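Local atomic coordinates of alkylhydroperoxidase AhpD core: uncharacterized peroxidase-related protein (Ralstonia eutropha, PDB entry 2PRR), a protein that is uncharacterised but, as a member of the carboxymuconolactone decarboxylase family with an AhpD-like core, probably acts as a peroxidase-related oxidoreductase. Residues D[89-100]-D[181-192]. Sequence-based numbering, arbitrary orientation.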
# COMPACT_ATOMS: atom_id res chain seq x y z
N TYR D 89 -2.26 23.42 3.56
CA TYR D 89 -1.56 24.73 3.79
C TYR D 89 -0.29 24.83 2.95
O TYR D 89 -0.11 25.78 2.20
CB TYR D 89 -1.22 25.03 5.28
CG TYR D 89 -0.43 26.37 5.46
CD1 TYR D 89 0.96 26.43 5.31
CD2 TYR D 89 -1.09 27.54 5.74
CE1 TYR D 89 1.68 27.67 5.43
CE2 TYR D 89 -0.36 28.80 5.88
CZ TYR D 89 1.01 28.82 5.71
OH TYR D 89 1.72 30.02 5.85
N CYS D 90 0.58 23.83 3.07
CA CYS D 90 1.88 23.86 2.41
C CYS D 90 1.88 23.83 0.90
O CYS D 90 2.66 24.54 0.25
CB CYS D 90 2.76 22.73 2.96
SG CYS D 90 3.16 22.99 4.69
N VAL D 91 1.07 22.95 0.34
CA VAL D 91 0.94 22.87 -1.09
C VAL D 91 0.53 24.23 -1.67
O VAL D 91 1.09 24.69 -2.66
CB VAL D 91 -0.13 21.83 -1.46
CG1 VAL D 91 -0.59 22.02 -2.85
CG2 VAL D 91 0.37 20.42 -1.26
N VAL D 92 -0.50 24.82 -1.06
CA VAL D 92 -1.06 26.07 -1.51
C VAL D 92 -0.12 27.26 -1.26
O VAL D 92 0.09 28.06 -2.15
CB VAL D 92 -2.47 26.30 -0.87
CG1 VAL D 92 -3.00 27.70 -1.17
CG2 VAL D 92 -3.47 25.22 -1.39
N ALA D 93 0.44 27.34 -0.07
CA ALA D 93 1.35 28.42 0.32
C ALA D 93 2.63 28.40 -0.50
O ALA D 93 3.02 29.41 -1.06
CB ALA D 93 1.66 28.30 1.80
N HIS D 94 3.27 27.25 -0.59
CA HIS D 94 4.51 27.10 -1.34
C HIS D 94 4.35 26.97 -2.84
O HIS D 94 5.33 27.03 -3.56
CB HIS D 94 5.39 26.01 -0.71
CG HIS D 94 5.78 26.37 0.67
ND1 HIS D 94 6.73 27.33 0.93
CD2 HIS D 94 5.24 26.04 1.86
CE1 HIS D 94 6.81 27.52 2.23
NE2 HIS D 94 5.92 26.75 2.82
N GLY D 95 3.13 26.76 -3.32
CA GLY D 95 2.90 26.78 -4.75
C GLY D 95 2.97 28.23 -5.19
O GLY D 95 3.53 28.55 -6.22
N ALA D 96 2.40 29.10 -4.39
CA ALA D 96 2.38 30.54 -4.67
C ALA D 96 3.79 31.07 -4.78
O ALA D 96 4.14 31.73 -5.72
CB ALA D 96 1.63 31.28 -3.59
N ILE D 97 4.61 30.69 -3.81
CA ILE D 97 6.00 31.12 -3.72
C ILE D 97 6.82 30.51 -4.85
O ILE D 97 7.69 31.17 -5.40
CB ILE D 97 6.58 30.75 -2.35
CG1 ILE D 97 5.74 31.39 -1.23
CG2 ILE D 97 8.02 31.22 -2.25
CD1 ILE D 97 5.91 30.75 0.12
N LEU D 98 6.56 29.25 -5.19
CA LEU D 98 7.22 28.59 -6.33
C LEU D 98 6.93 29.31 -7.65
O LEU D 98 7.83 29.51 -8.46
CB LEU D 98 6.75 27.13 -6.42
CG LEU D 98 7.12 26.34 -7.66
CD1 LEU D 98 8.56 26.41 -7.97
CD2 LEU D 98 6.64 24.89 -7.47
N ARG D 99 5.66 29.68 -7.86
CA ARG D 99 5.26 30.41 -9.07
C ARG D 99 5.93 31.76 -9.17
O ARG D 99 6.37 32.15 -10.23
CB ARG D 99 3.74 30.60 -9.13
CG ARG D 99 2.96 29.30 -9.44
CD ARG D 99 1.52 29.61 -9.70
NE ARG D 99 0.84 30.19 -8.54
CZ ARG D 99 0.19 29.46 -7.64
NH1 ARG D 99 0.13 28.14 -7.73
NH2 ARG D 99 -0.41 30.06 -6.63
N ILE D 100 6.00 32.45 -8.06
CA ILE D 100 6.66 33.76 -7.99
C ILE D 100 8.15 33.65 -8.29
O ILE D 100 8.67 34.43 -9.09
CB ILE D 100 6.51 34.36 -6.57
CG1 ILE D 100 5.05 34.71 -6.26
CG2 ILE D 100 7.39 35.61 -6.40
CD1 ILE D 100 4.55 35.95 -6.95
N MSE D 181 -4.27 23.83 9.86
CA MSE D 181 -3.70 25.11 9.46
C MSE D 181 -4.27 25.50 8.10
O MSE D 181 -4.24 24.70 7.15
CB MSE D 181 -2.19 25.04 9.47
CG MSE D 181 -1.54 26.44 9.48
SE MSE D 181 0.21 26.17 9.10
CE MSE D 181 0.65 25.46 10.74
N ARG D 182 -4.83 26.71 8.01
CA ARG D 182 -5.53 27.18 6.82
C ARG D 182 -4.72 28.15 5.97
O ARG D 182 -4.29 29.21 6.46
CB ARG D 182 -6.85 27.84 7.21
CG ARG D 182 -7.75 28.16 6.02
CD ARG D 182 -8.92 29.11 6.35
NE ARG D 182 -9.59 29.52 5.11
CZ ARG D 182 -10.57 28.83 4.50
NH1 ARG D 182 -11.06 27.72 5.02
NH2 ARG D 182 -11.07 29.29 3.37
N PRO D 183 -4.54 27.81 4.67
CA PRO D 183 -3.82 28.70 3.79
C PRO D 183 -4.59 30.01 3.55
O PRO D 183 -5.82 30.01 3.41
CB PRO D 183 -3.67 27.90 2.49
CG PRO D 183 -4.64 26.72 2.61
CD PRO D 183 -5.01 26.56 4.01
N ASN D 184 -3.85 31.11 3.53
CA ASN D 184 -4.42 32.42 3.31
C ASN D 184 -4.98 32.53 1.90
O ASN D 184 -4.50 31.87 0.98
CB ASN D 184 -3.38 33.53 3.53
CG ASN D 184 -2.67 33.40 4.85
OD1 ASN D 184 -1.85 32.49 5.05
ND2 ASN D 184 -2.92 34.34 5.74
N ASP D 185 -5.99 33.38 1.74
CA ASP D 185 -6.65 33.58 0.46
C ASP D 185 -5.71 34.09 -0.61
O ASP D 185 -5.85 33.76 -1.78
CB ASP D 185 -7.80 34.60 0.60
CG ASP D 185 -9.02 34.05 1.35
OD1 ASP D 185 -9.02 32.88 1.81
OD2 ASP D 185 -10.00 34.82 1.49
N GLU D 186 -4.76 34.91 -0.20
CA GLU D 186 -3.83 35.54 -1.11
C GLU D 186 -2.94 34.54 -1.84
O GLU D 186 -2.56 34.78 -2.99
CB GLU D 186 -2.94 36.54 -0.38
CG GLU D 186 -3.65 37.73 0.24
CD GLU D 186 -4.32 37.43 1.57
OE1 GLU D 186 -4.47 36.23 1.93
OE2 GLU D 186 -4.69 38.39 2.24
N PHE D 187 -2.59 33.44 -1.18
CA PHE D 187 -1.73 32.44 -1.82
C PHE D 187 -2.34 31.78 -3.05
O PHE D 187 -1.62 31.50 -4.01
CB PHE D 187 -1.33 31.33 -0.84
CG PHE D 187 -0.40 31.77 0.26
CD1 PHE D 187 0.80 32.41 -0.05
CD2 PHE D 187 -0.67 31.47 1.58
CE1 PHE D 187 1.67 32.79 0.93
CE2 PHE D 187 0.20 31.85 2.58
CZ PHE D 187 1.38 32.52 2.25
N PHE D 188 -3.66 31.52 -3.01
CA PHE D 188 -4.38 30.80 -4.09
C PHE D 188 -4.25 31.49 -5.45
O PHE D 188 -4.11 30.84 -6.46
CB PHE D 188 -5.87 30.63 -3.74
CG PHE D 188 -6.17 29.58 -2.66
CD1 PHE D 188 -6.05 29.88 -1.33
CD2 PHE D 188 -6.69 28.34 -3.00
CE1 PHE D 188 -6.38 28.95 -0.34
CE2 PHE D 188 -7.03 27.38 -2.01
CZ PHE D 188 -6.88 27.68 -0.70
N LEU D 189 -4.25 32.82 -5.45
CA LEU D 189 -4.18 33.60 -6.69
C LEU D 189 -2.78 34.17 -7.04
O LEU D 189 -2.51 34.50 -8.19
CB LEU D 189 -5.20 34.74 -6.57
CG LEU D 189 -5.47 35.67 -7.75
CD1 LEU D 189 -5.66 34.94 -9.09
CD2 LEU D 189 -6.70 36.51 -7.41
N MSE D 190 -1.92 34.29 -6.04
CA MSE D 190 -0.57 34.84 -6.18
C MSE D 190 0.35 34.06 -7.12
O MSE D 190 0.51 32.85 -6.97
CB MSE D 190 0.04 34.88 -4.78
CG MSE D 190 1.45 35.37 -4.66
SE MSE D 190 1.93 35.25 -2.80
CE MSE D 190 0.61 36.42 -2.03
N GLY D 191 0.97 34.77 -8.06
CA GLY D 191 1.87 34.15 -9.05
C GLY D 191 1.23 33.51 -10.29
O GLY D 191 1.94 32.98 -11.15
N ARG D 192 -0.09 33.55 -10.39
CA ARG D 192 -0.80 32.97 -11.52
C ARG D 192 -0.88 33.91 -12.74
O ARG D 192 -1.11 33.46 -13.86
CB ARG D 192 -2.20 32.52 -11.08
CG ARG D 192 -2.17 31.53 -9.95
CD ARG D 192 -3.53 30.88 -9.78
NE ARG D 192 -3.50 29.73 -8.87
CZ ARG D 192 -3.01 28.53 -9.19
NH1 ARG D 192 -2.49 28.30 -10.39
NH2 ARG D 192 -3.04 27.55 -8.29
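Arg99 grips the backbone O of Met190 side-on with two nitrogens. Its NE and NH2 both donate to Met190 O, at 3.1 Å and 3.0 Å. The acceptor lies in the guanidinium plane. A bend at chi3 (-63°) turns the group back along helix 88-102, and this places Gly95 O over one guanidinium face. Arg192 stacks on the opposite face, with guanidinium centres 3.7 Å apart and planes at 24°. Arg192 is itself held by a bond from NE to Phe188 O (2.7 Å). Its NH1 forms a salt bridge with Asp109.

The apolar packing follows the same helix face. Phe187 is a knob set among Tyr89, Val92, Ala93 and Ala96, and Ala93 CA lies over its ring. Val92 CG1, anti to the backbone N, meets the Phe188 ring face in a CH-pi contact, 3.7 Å from the centroid. The same methyl touches Pro183 CB. Selenomethionine Met181 makes a Met-aromatic contact, with SE over one face of Tyr89, 3.8 Å from the ring centroid. Arg182 O lies at that ring's edge. At the other end, Ile100 CD1 packs against Met190 CG and Gly191 CA.

Segment 181-192 lies along helix 88-102, which falls in the carboxymuconolactone decarboxylase family region. The short, weakly bonded helix 185-189 crosses it at 50°. Apolar contacts run from Tyr89 to Ile100, and the Arg99-Arg192 pair adds a polar patch near the C-terminal end. Asp109, only a weak, long partner of Arg99, would probably offset part of this charge, although Arg192 of the second subunit also lies close.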